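Local coordinates for protein mnemiopsin 1 (Mnemiopsis leidyi, PDB 5VP3) that emits bioluminescent light as a calcium-regulated, light-sensitive photoprotein of the EF-hand family, in which calcium binding probably triggers the flash, at residues A[57-60]-A[61-64]; A[107-110]-A[111-115]. One frame throughout, in Å; residues are numbered along the deposited sequence.

In the fold
Contact 1 (57-60 with 61-64) and contact 2 (107-110 with 111-115) are both successive turns of a single helix, the first in helix 53-66 and the second in helix 101-117. Their centres lie 26 Å apart on opposite sides of the chain's centre, and their nearest atoms, about 14 Å apart, do not touch. The topology relates them: strands 50-51 and 96-97 pair antiparallel just before the two helices, consistent with the exiting helices of a paired EF-hand unit. Helix 53-66 carries Glu55, a cadmium ligand. No residue of either contact is among the cadmium ligands; the side chains of Trp59 and Arg113 are about 10 Å and about 9 Å from a cadmium ion.

Contact 1 (A[57-60]-A[61-64]); sequences MYWP and DRMR
Arg62 lays its aliphatic stem against Tyr58, one helical turn earlier: Arg62 CD comes within 3.3 Å of Tyr58 CZ, and CG sits over one ring face toward its rim. The bend at chi3 (61°) takes the guanidinium past the phenol, the two planes being 71° apart, and Arg62 NH1 arrives 3.5 Å from Trp59 CZ3. That nitrogen also forms a salt bridge with Asp156, which is consistent with the charged end being held beside the indole. Tyr58 in turn directs a ring edge at the Trp59 face, its CD2 3.6 Å above the indole plane, so the three groups pack in sequence.

Pro60 shapes the backbone. Its nitrogen has no hydrogen to give to the preceding turn, and the helix is kinked at Trp59 and Pro60. The next amide, Asp61 N, bonds to Met57 O at 3.2 Å, so the i to i+4 pattern resumes right after the proline; Pro60 O accepts from Arg64 N. Asp61 places CB 3.3 Å from Met57 O and offers OD1 to Arg64, which grips that one oxygen side-on with NE (3.1 Å) and NH2 (3.0 Å); OD2 is taken by Gln65.

Outside the helix, Met57 packs on helix 71-87, Pro60 on Tyr131 of helix 123-135, and Met63 reaches both that helix and helix 145-154, so this part of helix 53-66 touches all three.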
loop_
_atom_site.group_PDB
_atom_site.type_symbol
_atom_site.label_atom_id
_atom_site.label_comp_id
_atom_site.label_asym_id
_atom_site.label_seq_id
_atom_site.Cartn_x
_atom_site.Cartn_y
_atom_site.Cartn_z
ATOM N N MET A 57 -11.158 -1.867 1.720
ATOM C CA MET A 57 -11.147 -3.283 2.067
ATOM C C MET A 57 -11.791 -4.177 1.013
ATOM O O MET A 57 -11.668 -5.405 1.105
ATOM C CB MET A 57 -11.841 -3.470 3.416
ATOM C CG MET A 57 -11.096 -2.772 4.536
ATOM S SD MET A 57 -9.358 -3.266 4.676
ATOM C CE MET A 57 -9.561 -5.043 4.641
ATOM N N TYR A 58 -12.439 -3.602 0.003
ATOM C CA TYR A 58 -12.968 -4.397 -1.098
ATOM C C TYR A 58 -11.851 -5.156 -1.819
ATOM O O TYR A 58 -12.061 -6.272 -2.322
ATOM C CB TYR A 58 -13.742 -3.461 -2.037
ATOM C CG TYR A 58 -14.117 -3.993 -3.393
ATOM C CD1 TYR A 58 -15.321 -4.626 -3.602
ATOM C CD2 TYR A 58 -13.295 -3.802 -4.476
ATOM C CE1 TYR A 58 -15.678 -5.091 -4.854
ATOM C CE2 TYR A 58 -13.651 -4.252 -5.736
ATOM C CZ TYR A 58 -14.839 -4.894 -5.909
ATOM O OH TYR A 58 -15.191 -5.349 -7.147
ATOM N N TRP A 59 -10.660 -4.618 -1.828
ATOM C CA TRP A 59 -9.619 -5.191 -2.669
ATOM C C TRP A 59 -8.963 -6.401 -2.016
ATOM O O TRP A 59 -8.857 -7.459 -2.663
ATOM C CB TRP A 59 -8.614 -4.094 -3.020
ATOM C CG TRP A 59 -9.321 -3.027 -3.803
ATOM C CD1 TRP A 59 -9.762 -1.841 -3.320
ATOM C CD2 TRP A 59 -9.742 -3.083 -5.179
ATOM N NE1 TRP A 59 -10.421 -1.142 -4.303
ATOM C CE2 TRP A 59 -10.430 -1.883 -5.450
ATOM C CE3 TRP A 59 -9.621 -4.032 -6.197
ATOM C CZ2 TRP A 59 -10.954 -1.585 -6.698
ATOM C CZ3 TRP A 59 -10.160 -3.744 -7.433
ATOM C CH2 TRP A 59 -10.814 -2.514 -7.673
ATOM N N PRO A 60 -8.518 -6.305 -0.756
ATOM C CA PRO A 60 -8.025 -7.515 -0.084
ATOM C C PRO A 60 -9.092 -8.558 0.041
ATOM O O PRO A 60 -8.794 -9.751 -0.028
ATOM C CB PRO A 60 -7.580 -7.018 1.293
ATOM C CG PRO A 60 -8.236 -5.653 1.464
ATOM C CD PRO A 60 -8.327 -5.106 0.085
ATOM N N ASP A 61 -10.349 -8.150 0.202
ATOM C CA ASP A 61 -11.400 -9.151 0.258
ATOM C C ASP A 61 -11.521 -9.873 -1.079
ATOM O O ASP A 61 -11.791 -11.079 -1.105
ATOM C CB ASP A 61 -12.729 -8.517 0.692
ATOM C CG ASP A 61 -13.848 -9.535 0.799
ATOM O OD1 ASP A 61 -13.857 -10.333 1.775
ATOM O OD2 ASP A 61 -14.692 -9.550 -0.120
ATOM N N ARG A 62 -11.315 -9.170 -2.205
ATOM C CA ARG A 62 -11.298 -9.874 -3.496
ATOM C C ARG A 62 -10.077 -10.791 -3.615
ATOM O O ARG A 62 -10.153 -11.884 -4.193
ATOM C CB ARG A 62 -11.327 -8.865 -4.648
ATOM C CG ARG A 62 -12.734 -8.379 -4.982
ATOM C CD ARG A 62 -12.736 -7.482 -6.211
ATOM N NE ARG A 62 -12.244 -8.176 -7.405
ATOM C CZ ARG A 62 -12.001 -7.581 -8.572
ATOM N NH1 ARG A 62 -12.196 -6.272 -8.712
ATOM N NH2 ARG A 62 -11.561 -8.292 -9.604
ATOM N N MET A 63 -8.949 -10.373 -3.056
ATOM C CA MET A 63 -7.781 -11.239 -3.034
ATOM C C MET A 63 -8.131 -12.540 -2.327
ATOM O O MET A 63 -7.917 -13.630 -2.870
ATOM C CB MET A 63 -6.626 -10.496 -2.348
ATOM C CG MET A 63 -5.313 -11.219 -2.302
ATOM S SD MET A 63 -4.688 -11.366 -3.980
ATOM C CE MET A 63 -4.135 -13.062 -3.975
ATOM N N ARG A 64 -8.763 -12.430 -1.147
ATOM C CA ARG A 64 -9.191 -13.594 -0.365
ATOM C C ARG A 64 -10.044 -14.545 -1.193
ATOM O O ARG A 64 -9.900 -15.771 -1.093
ATOM C CB ARG A 64 -9.977 -13.106 0.863
ATOM C CG ARG A 64 -10.588 -14.183 1.723
ATOM C CD ARG A 64 -11.383 -13.598 2.877
ATOM N NE ARG A 64 -12.668 -13.062 2.458
ATOM C CZ ARG A 64 -13.766 -13.792 2.266
ATOM N NH1 ARG A 64 -13.760 -15.094 2.480
ATOM N NH2 ARG A 64 -14.883 -13.204 1.859
#

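Contact 2 (A[107-110]-A[111-115]); sequences VFAE and AERER
The guanidinium of Arg113 has Ala109 O, 3.8 Å above its centre, and Glu110 N over one face and Glu110 OE1 at its edge; that of Arg115 has Ala111 O 3.6 Å above one face, toward the rim, and Glu112 CG at its edge, while the Phe108 ring carries Glu112 CG over a face. All belong to alpha-helix 101-117 of this EF-hand protein. The Phe108 contact is CH-pi, with Glu112 CG 4.0 Å from the ring centroid and 29° off its normal; the carboxylate beyond runs almost parallel to the ring.

Glu110 and Arg113 form an i to i+3 salt bridge in which NH2 (2.7 Å) and NE (3.2 Å) of Arg113 converge side-on upon Glu110 OE1. NH2 meets it on the anti side, whereas NE comes from above the carboxylate plane. Bending of the Glu110 chain at chi2 (67°) brings OE1 to that edge. With an alanine in place of Glu110, Arg113 NE and NH2 would probably lose their shared acceptor and the guanidinium would be freer to turn.

Arg115 NH1 is salt-bridged to Glu112 OE2 through a weak hydrogen bond. Glu114, salt-bridged to Arg118, has its OE1 4.6 Å from Glu110 OE2, and Asn19 ND2 donates to both oxygens.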
loop_
_atom_site.group_PDB
_atom_site.type_symbol
_atom_site.label_atom_id
_atom_site.label_comp_id
_atom_site.label_asym_id
_atom_site.label_seq_id
_atom_site.Cartn_x
_atom_site.Cartn_y
_atom_site.Cartn_z
ATOM N N VAL A 107 3.036 12.735 3.376
ATOM C CA VAL A 107 3.439 12.733 4.774
ATOM C C VAL A 107 3.658 11.311 5.247
ATOM O O VAL A 107 4.480 11.065 6.139
ATOM C CB VAL A 107 2.419 13.466 5.658
ATOM C CG1 VAL A 107 1.043 12.788 5.602
ATOM C CG2 VAL A 107 2.941 13.585 7.126
ATOM N N PHE A 108 2.915 10.352 4.689
ATOM C CA PHE A 108 3.183 8.955 5.004
ATOM C C PHE A 108 4.603 8.566 4.589
ATOM O O PHE A 108 5.308 7.865 5.333
ATOM C CB PHE A 108 2.152 8.056 4.320
ATOM C CG PHE A 108 2.451 6.595 4.468
ATOM C CD1 PHE A 108 2.121 5.930 5.632
ATOM C CD2 PHE A 108 3.108 5.899 3.471
ATOM C CE1 PHE A 108 2.418 4.606 5.800
ATOM C CE2 PHE A 108 3.393 4.543 3.625
ATOM C CZ PHE A 108 3.038 3.910 4.787
ATOM N N ALA A 109 5.060 9.045 3.425
ATOM C CA ALA A 109 6.400 8.689 2.965
ATOM C C ALA A 109 7.463 9.217 3.918
ATOM O O ALA A 109 8.467 8.537 4.172
ATOM C CB ALA A 109 6.657 9.232 1.561
ATOM N N GLU A 110 7.311 10.459 4.383
ATOM C CA GLU A 110 8.243 10.986 5.374
ATOM C C GLU A 110 8.212 10.159 6.654
ATOM O O GLU A 110 9.259 9.892 7.248
ATOM C CB GLU A 110 7.924 12.443 5.676
ATOM C CG GLU A 110 8.804 13.063 6.737
ATOM C CD GLU A 110 10.264 13.226 6.347
ATOM O OE1 GLU A 110 10.570 13.246 5.142
ATOM O OE2 GLU A 110 11.116 13.354 7.265
ATOM N N ALA A 111 7.017 9.749 7.098
ATOM C CA ALA A 111 6.918 8.941 8.311
ATOM C C ALA A 111 7.613 7.585 8.147
ATOM O O ALA A 111 8.261 7.104 9.076
ATOM C CB ALA A 111 5.452 8.768 8.697
ATOM N N GLU A 112 7.519 6.960 6.967
ATOM C CA GLU A 112 8.299 5.749 6.738
ATOM C C GLU A 112 9.798 6.036 6.788
ATOM O O GLU A 112 10.570 5.223 7.294
ATOM C CB GLU A 112 7.922 5.095 5.394
ATOM C CG GLU A 112 6.566 4.404 5.396
ATOM C CD GLU A 112 6.601 3.014 5.985
ATOM O OE1 GLU A 112 7.126 2.061 5.349
ATOM O OE2 GLU A 112 6.075 2.862 7.103
ATOM N N ARG A 113 10.243 7.158 6.224
ATOM C CA ARG A 113 11.667 7.495 6.327
ATOM C C ARG A 113 12.103 7.697 7.784
ATOM O O ARG A 113 13.220 7.322 8.168
ATOM C CB ARG A 113 11.976 8.747 5.497
ATOM C CG ARG A 113 11.970 8.455 3.959
ATOM C CD ARG A 113 12.428 9.656 3.134
ATOM N NE ARG A 113 11.572 10.842 3.303
ATOM C CZ ARG A 113 10.620 11.233 2.447
ATOM N NH1 ARG A 113 10.361 10.549 1.332
ATOM N NH2 ARG A 113 9.921 12.332 2.698
ATOM N N GLU A 114 11.238 8.295 8.606
ATOM C CA GLU A 114 11.559 8.542 10.018
ATOM C C GLU A 114 11.662 7.219 10.760
ATOM O O GLU A 114 12.619 6.970 11.495
ATOM C CB GLU A 114 10.467 9.446 10.614
ATOM C CG GLU A 114 10.651 9.909 12.055
ATOM C CD GLU A 114 11.907 10.753 12.250
ATOM O OE1 GLU A 114 12.278 11.486 11.317
ATOM O OE2 GLU A 114 12.526 10.676 13.329
ATOM N N ARG A 115 10.732 6.345 10.496
ATOM C CA ARG A 115 10.774 5.006 10.998
ATOM C C ARG A 115 12.045 4.277 10.612
ATOM O O ARG A 115 12.618 3.647 11.412
ATOM C CB ARG A 115 9.584 4.218 10.529
ATOM C CG ARG A 115 8.322 4.346 11.335
ATOM C CD ARG A 115 7.162 3.612 10.685
ATOM N NE ARG A 115 6.010 4.378 10.936
ATOM C CZ ARG A 115 5.259 4.946 10.051
ATOM N NH1 ARG A 115 5.421 4.774 8.801
ATOM N NH2 ARG A 115 4.299 5.665 10.492
#